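Side-chain contact in esterase D (Lactobacillus rhamnosus, PDB 3DKR), which probably hydrolyses carboxylic esters, as a member of the alpha/beta-hydrolase family: residues 107-112 and 170-175. Numbering follows the deposited sequence.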
ATOM      1  N   ALA A 107      -3.075   0.403   5.940  1.00 14.35           N
ATOM      2  CA  ALA A 107      -3.510  -0.966   6.269  1.00 14.50           C
ATOM      3  C   ALA A 107      -3.245  -1.282   7.723  1.00 14.81           C
ATOM      4  O   ALA A 107      -4.094  -1.843   8.418  1.00 15.24           O
ATOM      5  CB  ALA A 107      -2.815  -2.000   5.388  1.00 13.98           C
ATOM      6  N   MET A 108      -2.064  -0.899   8.202  1.00 14.63           N
ATOM      7  CA  MET A 108      -1.711  -1.161   9.593  1.00 15.26           C
ATOM      8  C   MET A 108      -2.562  -0.304  10.518  1.00 15.16           C
ATOM      9  O   MET A 108      -3.014  -0.795  11.558  1.00 15.83           O
ATOM     10  CB  MET A 108      -0.217  -0.968   9.834  1.00 15.75           C
ATOM     11  CG  MET A 108       0.669  -1.972   9.096  1.00 15.84           C
ATOM     12  SD  MET A 108       0.212  -3.726   9.290  1.00 16.14           S
ATOM     13  CE  MET A 108       0.095  -3.851  11.082  1.00 17.65           C
ATOM     14  N   LYS A 109      -2.807   0.959  10.170  1.00 15.06           N
ATOM     15  CA  LYS A 109      -3.635   1.806  11.026  1.00 14.82           C
ATOM     16  C   LYS A 109      -5.076   1.275  11.070  1.00 15.06           C
ATOM     17  O   LYS A 109      -5.751   1.362  12.100  1.00 15.71           O
ATOM     18  CB  LYS A 109      -3.603   3.272  10.596  1.00 15.07           C
ATOM     19  CG  LYS A 109      -4.113   4.222  11.660  1.00 16.45           C
ATOM     20  CD  LYS A 109      -4.042   5.665  11.205  1.00 17.57           C
ATOM     21  CE  LYS A 109      -4.499   6.630  12.293  1.00 18.84           C
ATOM     22  NZ  LYS A 109      -3.475   6.834  13.361  1.00 18.14           N
ATOM     23  N   ALA A 110      -5.528   0.699   9.954  1.00 14.63           N
ATOM     24  CA  ALA A 110      -6.825   0.023   9.907  1.00 15.23           C
ATOM     25  C   ALA A 110      -6.886  -1.145  10.890  1.00 15.93           C
ATOM     26  O   ALA A 110      -7.833  -1.253  11.679  1.00 16.82           O
ATOM     27  CB  ALA A 110      -7.112  -0.450   8.480  1.00 15.39           C
ATOM     28  N   LEU A 111      -5.871  -2.007  10.870  1.00 15.76           N
ATOM     29  CA  LEU A 111      -5.833  -3.133  11.817  1.00 15.96           C
ATOM     30  C   LEU A 111      -5.856  -2.626  13.271  1.00 16.71           C
ATOM     31  O   LEU A 111      -6.512  -3.219  14.144  1.00 17.10           O
ATOM     32  CB  LEU A 111      -4.621  -4.033  11.577  1.00 16.79           C
ATOM     33  CG  LEU A 111      -4.611  -4.773  10.238  1.00 16.67           C
ATOM     34  CD1 LEU A 111      -3.330  -5.576  10.074  1.00 18.31           C
ATOM     35  CD2 LEU A 111      -5.830  -5.665  10.097  1.00 19.01           C
ATOM     36  N   GLU A 112      -5.140  -1.537  13.523  1.00 16.31           N
ATOM     37  CA  GLU A 112      -5.053  -0.958  14.869  1.00 16.12           C
ATOM     38  C   GLU A 112      -6.362  -0.333  15.361  1.00 16.78           C
ATOM     39  O   GLU A 112      -6.651  -0.369  16.560  1.00 18.11           O
ATOM     40  CB  GLU A 112      -3.993   0.143  14.893  1.00 16.14           C
ATOM     41  CG  GLU A 112      -2.558  -0.316  14.681  1.00 15.77           C
ATOM     42  CD  GLU A 112      -1.561   0.837  14.407  1.00 15.75           C
ATOM     43  OE1 GLU A 112      -1.987   2.003  14.223  1.00 17.53           O
ATOM     44  OE2 GLU A 112      -0.335   0.542  14.408  1.00 16.86           O
ATOM     45  N   ASP A 170       5.986  10.692   6.813  1.00 15.43           N
ATOM     46  CA  ASP A 170       6.834  10.224   7.916  1.00 15.62           C
ATOM     47  C   ASP A 170       6.096  10.400   9.260  1.00 16.09           C
ATOM     48  O   ASP A 170       5.983   9.477  10.074  1.00 16.16           O
ATOM     49  CB  ASP A 170       8.136  11.053   7.986  1.00 16.21           C
ATOM     50  CG  ASP A 170       9.156  10.723   6.889  1.00 17.30           C
ATOM     51  OD1 ASP A 170       9.072   9.673   6.224  1.00 17.74           O
ATOM     52  OD2 ASP A 170      10.085  11.566   6.726  1.00 18.24           O
ATOM     53  N   GLN A 171       5.575  11.600   9.481  1.00 16.34           N
ATOM     54  CA  GLN A 171       4.937  11.944  10.749  1.00 16.96           C
ATOM     55  C   GLN A 171       3.729  11.036  11.016  1.00 17.07           C
ATOM     56  O   GLN A 171       3.580  10.447  12.091  1.00 17.99           O
ATOM     57  CB  GLN A 171       4.543  13.425  10.730  1.00 16.93           C
ATOM     58  CG  GLN A 171       3.725  13.877  11.924  1.00 18.74           C
ATOM     59  CD  GLN A 171       3.529  15.394  11.966  1.00 19.09           C
ATOM     60  OE1 GLN A 171       4.131  16.140  11.179  1.00 22.95           O
ATOM     61  NE2 GLN A 171       2.688  15.853  12.886  1.00 22.68           N
ATOM     62  N   PHE A 172       2.865  10.909  10.017  1.00 16.48           N
ATOM     63  CA  PHE A 172       1.668  10.070  10.143  1.00 16.61           C
ATOM     64  C   PHE A 172       2.082   8.639  10.436  1.00 16.63           C
ATOM     65  O   PHE A 172       1.489   7.940  11.271  1.00 16.46           O
ATOM     66  CB  PHE A 172       0.885  10.133   8.832  1.00 16.82           C
ATOM     67  CG  PHE A 172      -0.471   9.486   8.908  1.00 16.06           C
ATOM     68  CD1 PHE A 172      -1.616  10.239   9.102  1.00 16.42           C
ATOM     69  CD2 PHE A 172      -0.597   8.120   8.795  1.00 16.43           C
ATOM     70  CE1 PHE A 172      -2.861   9.626   9.188  1.00 16.81           C
ATOM     71  CE2 PHE A 172      -1.840   7.518   8.860  1.00 17.30           C
ATOM     72  CZ  PHE A 172      -2.955   8.263   9.062  1.00 17.49           C
ATOM     73  N   ALA A 173       3.112   8.192   9.730  1.00 15.75           N
ATOM     74  CA  ALA A 173       3.628   6.833   9.888  1.00 14.90           C
ATOM     75  C   ALA A 173       4.226   6.571  11.282  1.00 15.06           C
ATOM     76  O   ALA A 173       4.095   5.464  11.824  1.00 16.11           O
ATOM     77  CB  ALA A 173       4.663   6.525   8.789  1.00 15.12           C
ATOM     78  N   THR A 174       4.896   7.565  11.872  1.00 14.97           N
ATOM     79  CA  THR A 174       5.443   7.349  13.214  1.00 15.22           C
ATOM     80  C   THR A 174       4.329   7.101  14.229  1.00 15.92           C
ATOM     81  O   THR A 174       4.481   6.303  15.151  1.00 16.53           O
ATOM     82  CB  THR A 174       6.349   8.519  13.710  1.00 15.45           C
ATOM     83  OG1 THR A 174       5.618   9.744  13.780  1.00 15.63           O
ATOM     84  CG2 THR A 174       7.599   8.679  12.809  1.00 15.73           C
ATOM     85  N   THR A 175       3.190   7.753  14.048  1.00 16.49           N
ATOM     86  CA  THR A 175       2.070   7.546  14.971  1.00 16.86           C
ATOM     87  C   THR A 175       1.504   6.138  14.806  1.00 17.07           C
ATOM     88  O   THR A 175       1.239   5.438  15.790  1.00 18.18           O
ATOM     89  CB  THR A 175       1.000   8.585  14.750  1.00 17.71           C
ATOM     90  OG1 THR A 175       1.567   9.874  15.048  1.00 18.74           O
ATOM     91  CG2 THR A 175      -0.226   8.313  15.627  1.00 18.15           C
TER
HETATM   92  O   HOH W   1      -1.407   8.418  12.269  1.00 17.81           O
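With chi1 at -164°, K109 sends its chain anti to its own backbone nitrogen, and the fully extended chi2 and chi3 carry CD and CE to the ring of F172, itself swung across by a similar, anti chi1. In this alpha/beta-hydrolase fold, K109 lies on helix 101-113, which starts at the predicted nucleophile S101, and F172 on helix 155-178. Between segments 107-112 and 170-175 the nearest CA atoms, those of K109 and A173, are 8.9 Å apart, a gap spanned by long side chains; just beyond the second segment, V176 of helix 155-178 also packs against K109, as it does against M108 and E112.

The two side chains cross at about a right angle. K109 CD reaches F172 CZ at 3.5 Å, an oblique aliphatic approach to the far end of the ring that also takes in CE2, while K109 CE passes close to CZ. Only at chi4, 77°, does the lysine chain bend, turning its ammonium group away from the extended line of the methylenes. A water then joins the helices: it accepts from K109 NZ at 2.8 Å and donates to F172 O. The same water sits over the centre of the F172 ring, 3.3 Å above its plane, so it touches both the ring and the backbone of one residue.

Beside the pair, W78 of helix 74-89 makes a cation-pi contact with K109 and meets the F172 ring, while F106 lies against that ring too. With just 141 Å² buried, this is a surface contact, and T175 borders it through its methyl, CG2, which lies 4.2 Å from K109 NZ.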